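Local coordinates for protein class D beta-lactamase (Fusobacterium nucleatum subsp. polymorphum, PDB 4IED) that probably hydrolyses the amide bond of beta-lactam antibiotics such as penicillins, giving substituted beta-amino acids, as a class D beta-lactamase of the transpeptidase-related fold, at residues 208-213 and 225-230; 98-103 and 180-185. All blocks are in the same frame, centred on the assembly; numbering follows the deposited sequence.

Contact 1 is the hairpin pairing of strands 208-216 and 221-229 inside the antiparallel sheet, and it is held mainly by backbone hydrogen bonds. Contact 2 joins two pieces 77 residues apart in sequence: the start of helix 99-105 and the end of helix 173-182 with the turn into the edge strand 184-187. Side chains do most of that work, through a salt bridge beside isoleucine packing, with one bridging water. Both contacts are largely buried, but contact 2 includes partly exposed charged groups. Their centres lie about 19 Å apart, on opposite sides of the chain's centre, yet both reach the same sheet, and Phe211 CE1 packs against Leu185 CD1 at 3.7 Å.

Contact 1 (208-213 and 225-230); sequences IGWFVG and AINLDI
Leu228 O is gripped from strand 208-213 by two donors of unequal strength: Gly209 N gives it a hydrogen bond of 2.8 Å, and Ile208 CA adds a C-H...O contact. Gly209 returns the bond, its O accepting from Leu228 N at 2.9 Å, while Asn227 CA approaches the same oxygen at 3.0 Å. Phe211 and Ile226 form the second hydrogen-bonded pair, with Phe211 N 3.0 Å from Ile226 O. The alternation with non-hydrogen-bonded pairs, such as Trp210 with Asn227, is that of a regular antiparallel hairpin.

On the face carrying Trp210, Asn227 CG sits between its own backbone N and carbonyl carbon (chi1 69°), which stands the side chain alongside the indole. Its CB lies over the six-membered ring, 4.0 Å from the centroid and 20° off the normal, a CH-pi contact; the amide plane is turned 78° from the ring. Ile208 CG2 reaches the same Asn227 CB at 3.6 Å. The polar ends are fixed from outside: Arg48 binds Asn227 OD1 and Asp229 OD1, and Tyr54 O accepts from Trp210 NE1.

Helix 154-165 covers Trp210, Val212 and Ala225, whereas helix 238-249 packs on Phe211 and Ile226 across the sheet; strands 192-200 and 29-35 flank the hairpin.

Contact 2 (98-103 and 180-185); sequences NLRYAI and KDITIL
Arg100 leaves its helix with CG anti to the backbone N and bends at chi3 (-62°), a course that carries the guanidinium across to Asp181. The carboxylate comes to meet it from an extended first torsion of its own. Asp181 OD2 takes both terminal nitrogens: Arg100 NH1 makes the main bond of the salt bridge at 2.8 Å, with an N-H...O angle of 147°, and Arg100 NH2 adds a weak one at 3.2 Å. Because a single oxygen receives both, and the two planes stand 83° apart, this is not the coplanar two-oxygen pairing of a bidentate bridge. NH1 approaches OD2 on its anti side, out of the carboxylate plane. A water accepts weakly from Arg100 NH1 and donates to Asp181 O at 2.8 Å, a second route between the same two residues. Asp77 binds Arg100 NE, so two acidic side chains serve this guanidinium and would be expected to stabilise its positive charge.

Ile182 packs beside the bridge: its CG2 lies over one face of the guanidinium, 3.8 Å from its plane and displaced toward the rim, and also touches Arg100 CB and CG. Its other branch faces Ile103, whose CG2 is 3.8 Å from Ile182 CG1; these two side chains meet at about a right angle. Farther along, Ile103 CD1 reaches Thr183 CG2 at 4.0 Å.

Val76 touches both Arg100 and Ile182, while Tyr111 of helix 108-130 packs on Ile103. Thr183 touches His194 of strand 192-200 and Trp214 of strand 208-216, and Ile103 also reaches Lys196. The contact is thus structural packing away from the annotated sites, tying helices 99-105 and 173-182 to the edge of the central antiparallel sheet of the beta-lactamase fold.

Contact 1 (208-213 and 225-230)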
loop_
_atom_site.group_PDB
_atom_site.type_symbol
_atom_site.label_atom_id
_atom_site.label_comp_id
_atom_site.label_asym_id
_atom_site.label_seq_id
_atom_site.Cartn_x
_atom_site.Cartn_y
_atom_site.Cartn_z
ATOM N N ILE A 208 0.056 -5.411 12.687
ATOM C CA ILE A 208 0.712 -4.248 12.094
ATOM C C ILE A 208 -0.276 -3.558 11.142
ATOM O O ILE A 208 -0.690 -4.108 10.114
ATOM C CB ILE A 208 1.981 -4.640 11.255
ATOM C CG1 ILE A 208 3.000 -5.438 12.014
ATOM C CG2 ILE A 208 2.601 -3.334 10.647
ATOM C CD1 ILE A 208 3.667 -4.683 13.104
ATOM N N GLY A 209 -0.567 -2.296 11.443
ATOM C CA GLY A 209 -1.360 -1.475 10.519
ATOM C C GLY A 209 -0.496 -0.644 9.588
ATOM O O GLY A 209 0.409 0.011 10.017
ATOM N N TRP A 210 -0.799 -0.663 8.329
ATOM C CA TRP A 210 -0.066 0.091 7.252
ATOM C C TRP A 210 -0.967 1.149 6.631
ATOM O O TRP A 210 -2.166 0.908 6.423
ATOM C CB TRP A 210 0.319 -0.855 6.090
ATOM C CG TRP A 210 1.441 -1.835 6.235
ATOM C CD1 TRP A 210 1.322 -3.164 6.499
ATOM C CD2 TRP A 210 2.829 -1.570 5.974
ATOM N NE1 TRP A 210 2.557 -3.766 6.523
ATOM C CE2 TRP A 210 3.516 -2.802 6.146
ATOM C CE3 TRP A 210 3.574 -0.384 5.688
ATOM C CZ2 TRP A 210 4.871 -2.894 5.926
ATOM C CZ3 TRP A 210 4.870 -0.459 5.455
ATOM C CH2 TRP A 210 5.563 -1.728 5.545
ATOM N N PHE A 211 -0.328 2.244 6.218
ATOM C CA PHE A 211 -0.936 3.182 5.245
ATOM C C PHE A 211 0.227 3.696 4.448
ATOM O O PHE A 211 1.179 4.250 4.952
ATOM C CB PHE A 211 -1.780 4.294 5.924
ATOM C CG PHE A 211 -2.384 5.305 4.989
ATOM C CD1 PHE A 211 -3.040 4.915 3.850
ATOM C CD2 PHE A 211 -2.297 6.640 5.274
ATOM C CE1 PHE A 211 -3.610 5.872 3.021
ATOM C CE2 PHE A 211 -2.866 7.597 4.430
ATOM C CZ PHE A 211 -3.507 7.190 3.352
ATOM N N VAL A 212 0.159 3.448 3.129
ATOM C CA VAL A 212 1.243 3.821 2.177
ATOM C C VAL A 212 0.636 4.552 0.998
ATOM O O VAL A 212 -0.486 4.340 0.651
ATOM C CB VAL A 212 2.109 2.619 1.720
ATOM C CG1 VAL A 212 2.511 1.740 2.933
ATOM C CG2 VAL A 212 1.411 1.788 0.699
ATOM N N GLY A 213 1.470 5.421 0.400
ATOM C CA GLY A 213 0.945 6.177 -0.764
ATOM C C GLY A 213 1.893 7.298 -1.149
ATOM O O GLY A 213 3.075 7.287 -0.878
ATOM N N ALA A 225 5.154 6.017 3.797
ATOM C CA ALA A 225 4.712 4.778 4.517
ATOM C C ALA A 225 4.762 4.897 6.017
ATOM O O ALA A 225 5.799 5.311 6.549
ATOM C CB ALA A 225 5.577 3.608 4.085
ATOM N N ILE A 226 3.633 4.524 6.612
ATOM C CA ILE A 226 3.554 4.401 8.079
ATOM C C ILE A 226 3.149 2.978 8.350
ATOM O O ILE A 226 2.361 2.350 7.653
ATOM C CB ILE A 226 2.555 5.403 8.677
ATOM C CG1 ILE A 226 2.643 5.449 10.245
ATOM C CG2 ILE A 226 1.114 5.154 8.270
ATOM C CD1 ILE A 226 1.911 6.657 10.764
ATOM N N ASN A 227 3.754 2.437 9.404
ATOM C CA ASN A 227 3.162 1.225 10.061
ATOM C C ASN A 227 3.237 1.369 11.556
ATOM O O ASN A 227 4.053 2.055 12.127
ATOM C CB ASN A 227 3.756 -0.093 9.503
ATOM C CG ASN A 227 5.212 -0.324 9.866
ATOM O OD1 ASN A 227 5.589 -0.429 11.001
ATOM N ND2 ASN A 227 6.044 -0.527 8.830
ATOM N N LEU A 228 2.257 0.759 12.188
ATOM C CA LEU A 228 2.035 0.930 13.653
ATOM C C LEU A 228 1.585 -0.389 14.202
ATOM O O LEU A 228 0.913 -1.147 13.550
ATOM C CB LEU A 228 0.802 1.906 13.858
ATOM C CG LEU A 228 0.806 3.287 13.185
ATOM C CD1 LEU A 228 -0.561 4.002 13.195
ATOM C CD2 LEU A 228 1.921 4.036 13.971
ATOM N N ASP A 229 1.859 -0.579 15.459
ATOM C CA ASP A 229 1.287 -1.731 16.232
ATOM C C ASP A 229 -0.134 -1.386 16.521
ATOM O O ASP A 229 -0.390 -0.394 17.226
ATOM C CB ASP A 229 2.102 -1.961 17.564
ATOM C CG ASP A 229 3.538 -2.440 17.307
ATOM O OD1 ASP A 229 3.865 -2.862 16.143
ATOM O OD2 ASP A 229 4.255 -2.466 18.312
ATOM N N ILE A 230 -1.064 -2.135 15.970
ATOM C CA ILE A 230 -2.498 -1.895 16.160
ATOM C C ILE A 230 -3.169 -3.204 16.409
ATOM O O ILE A 230 -3.243 -4.058 15.535
ATOM C CB ILE A 230 -3.180 -1.151 15.039
ATOM C CG1 ILE A 230 -2.664 0.263 14.943
ATOM C CG2 ILE A 230 -4.691 -1.101 15.249
ATOM C CD1 ILE A 230 -3.005 0.914 13.621
#

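Contact 2 (98-103 and 180-185)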
loop_
_atom_site.group_PDB
_atom_site.type_symbol
_atom_site.label_atom_id
_atom_site.label_comp_id
_atom_site.label_asym_id
_atom_site.label_seq_id
_atom_site.Cartn_x
_atom_site.Cartn_y
_atom_site.Cartn_z
ATOM N N ASN A 98 -14.934 -5.084 -10.608
ATOM C CA ASN A 98 -13.692 -4.868 -11.297
ATOM C C ASN A 98 -12.553 -4.543 -10.317
ATOM O O ASN A 98 -12.823 -4.371 -9.147
ATOM C CB ASN A 98 -13.814 -3.834 -12.453
ATOM C CG ASN A 98 -14.298 -2.476 -11.952
ATOM O OD1 ASN A 98 -14.048 -2.024 -10.861
ATOM N ND2 ASN A 98 -15.071 -1.832 -12.795
ATOM N N LEU A 99 -11.328 -4.406 -10.779
ATOM C CA LEU A 99 -10.219 -4.188 -9.832
ATOM C C LEU A 99 -10.223 -2.847 -9.190
ATOM O O LEU A 99 -9.820 -2.608 -8.119
ATOM C CB LEU A 99 -8.855 -4.541 -10.451
ATOM C CG LEU A 99 -8.566 -6.017 -10.811
ATOM C CD1 LEU A 99 -7.156 -6.129 -11.372
ATOM C CD2 LEU A 99 -8.708 -6.923 -9.642
ATOM N N ARG A 100 -10.715 -1.833 -9.955
ATOM C CA ARG A 100 -10.895 -0.516 -9.388
ATOM C C ARG A 100 -11.724 -0.511 -8.133
ATOM O O ARG A 100 -11.299 0.025 -7.110
ATOM C CB ARG A 100 -11.516 0.423 -10.431
ATOM C CG ARG A 100 -11.798 1.800 -9.909
ATOM C CD ARG A 100 -12.608 2.676 -10.914
ATOM N NE ARG A 100 -11.895 2.902 -12.191
ATOM C CZ ARG A 100 -10.871 3.721 -12.389
ATOM N NH1 ARG A 100 -10.409 4.507 -11.384
ATOM N NH2 ARG A 100 -10.332 3.660 -13.613
ATOM N N TYR A 101 -12.891 -1.164 -8.174
ATOM C CA TYR A 101 -13.717 -1.261 -6.991
ATOM C C TYR A 101 -13.051 -2.112 -5.974
ATOM O O TYR A 101 -13.047 -1.787 -4.758
ATOM C CB TYR A 101 -15.037 -1.883 -7.401
ATOM C CG TYR A 101 -15.956 -2.061 -6.188
ATOM C CD1 TYR A 101 -16.699 -1.038 -5.695
ATOM C CD2 TYR A 101 -16.075 -3.298 -5.591
ATOM C CE1 TYR A 101 -17.499 -1.182 -4.549
ATOM C CE2 TYR A 101 -16.884 -3.463 -4.443
ATOM C CZ TYR A 101 -17.563 -2.402 -3.965
ATOM O OH TYR A 101 -18.408 -2.448 -2.877
ATOM N N ALA A 102 -12.479 -3.210 -6.430
ATOM C CA ALA A 102 -11.889 -4.179 -5.483
ATOM C C ALA A 102 -10.787 -3.537 -4.610
ATOM O O ALA A 102 -10.696 -3.738 -3.385
ATOM C CB ALA A 102 -11.366 -5.354 -6.177
ATOM N N ILE A 103 -9.941 -2.698 -5.193
ATOM C CA ILE A 103 -8.868 -2.073 -4.391
ATOM C C ILE A 103 -9.431 -1.050 -3.411
ATOM O O ILE A 103 -8.959 -0.952 -2.275
ATOM C CB ILE A 103 -7.702 -1.548 -5.238
ATOM C CG1 ILE A 103 -6.461 -1.279 -4.383
ATOM C CG2 ILE A 103 -8.128 -0.216 -5.956
ATOM C CD1 ILE A 103 -5.180 -0.996 -5.174
ATOM N N LYS A 180 -2.190 4.277 -10.496
ATOM C CA LYS A 180 -2.322 5.606 -9.930
ATOM C C LYS A 180 -3.785 6.029 -9.885
ATOM O O LYS A 180 -4.240 6.529 -8.834
ATOM C CB LYS A 180 -1.562 6.630 -10.801
ATOM C CG LYS A 180 -0.030 6.382 -10.858
ATOM C CD LYS A 180 0.651 7.526 -11.634
ATOM C CE LYS A 180 0.662 8.806 -10.783
ATOM N NZ LYS A 180 1.295 9.946 -11.509
ATOM N N ASP A 181 -4.545 5.823 -10.941
ATOM C CA ASP A 181 -5.897 6.313 -10.961
ATOM C C ASP A 181 -6.779 5.632 -9.893
ATOM O O ASP A 181 -7.590 6.265 -9.232
ATOM C CB ASP A 181 -6.487 6.089 -12.312
ATOM C CG ASP A 181 -7.718 6.944 -12.558
ATOM O OD1 ASP A 181 -7.573 8.196 -12.721
ATOM O OD2 ASP A 181 -8.847 6.389 -12.667
ATOM N N ILE A 182 -6.647 4.327 -9.728
ATOM C CA ILE A 182 -7.490 3.583 -8.756
ATOM C C ILE A 182 -7.185 3.850 -7.310
ATOM O O ILE A 182 -8.036 3.566 -6.464
ATOM C CB ILE A 182 -7.465 2.069 -9.021
ATOM C CG1 ILE A 182 -6.125 1.422 -8.685
ATOM C CG2 ILE A 182 -7.915 1.803 -10.496
ATOM C CD1 ILE A 182 -5.945 -0.023 -9.020
ATOM N N THR A 183 -5.993 4.355 -7.052
ATOM C CA THR A 183 -5.544 4.693 -5.718
ATOM C C THR A 183 -5.793 6.133 -5.283
ATOM O O THR A 183 -5.384 6.492 -4.140
ATOM C CB THR A 183 -4.069 4.334 -5.472
ATOM O OG1 THR A 183 -3.262 5.001 -6.455
ATOM C CG2 THR A 183 -3.793 2.776 -5.478
ATOM N N ILE A 184 -6.513 6.940 -6.050
ATOM C CA ILE A 184 -6.819 8.282 -5.666
ATOM C C ILE A 184 -7.727 8.245 -4.431
ATOM O O ILE A 184 -8.809 7.658 -4.494
ATOM C CB ILE A 184 -7.466 9.069 -6.799
ATOM C CG1 ILE A 184 -6.445 9.204 -7.956
ATOM C CG2 ILE A 184 -7.897 10.390 -6.227
ATOM C CD1 ILE A 184 -7.039 9.780 -9.221
ATOM N N LEU A 185 -7.314 8.971 -3.411
ATOM C CA LEU A 185 -8.103 9.120 -2.189
ATOM C C LEU A 185 -8.725 10.478 -2.023
ATOM O O LEU A 185 -9.901 10.610 -1.803
ATOM C CB LEU A 185 -7.215 8.793 -1.000
ATOM C CG LEU A 185 -6.631 7.354 -0.874
ATOM C CD1 LEU A 185 -5.660 7.313 0.319
ATOM C CD2 LEU A 185 -7.710 6.281 -0.854
HETATM O O HOH W 1 -10.388 6.271 -8.742
#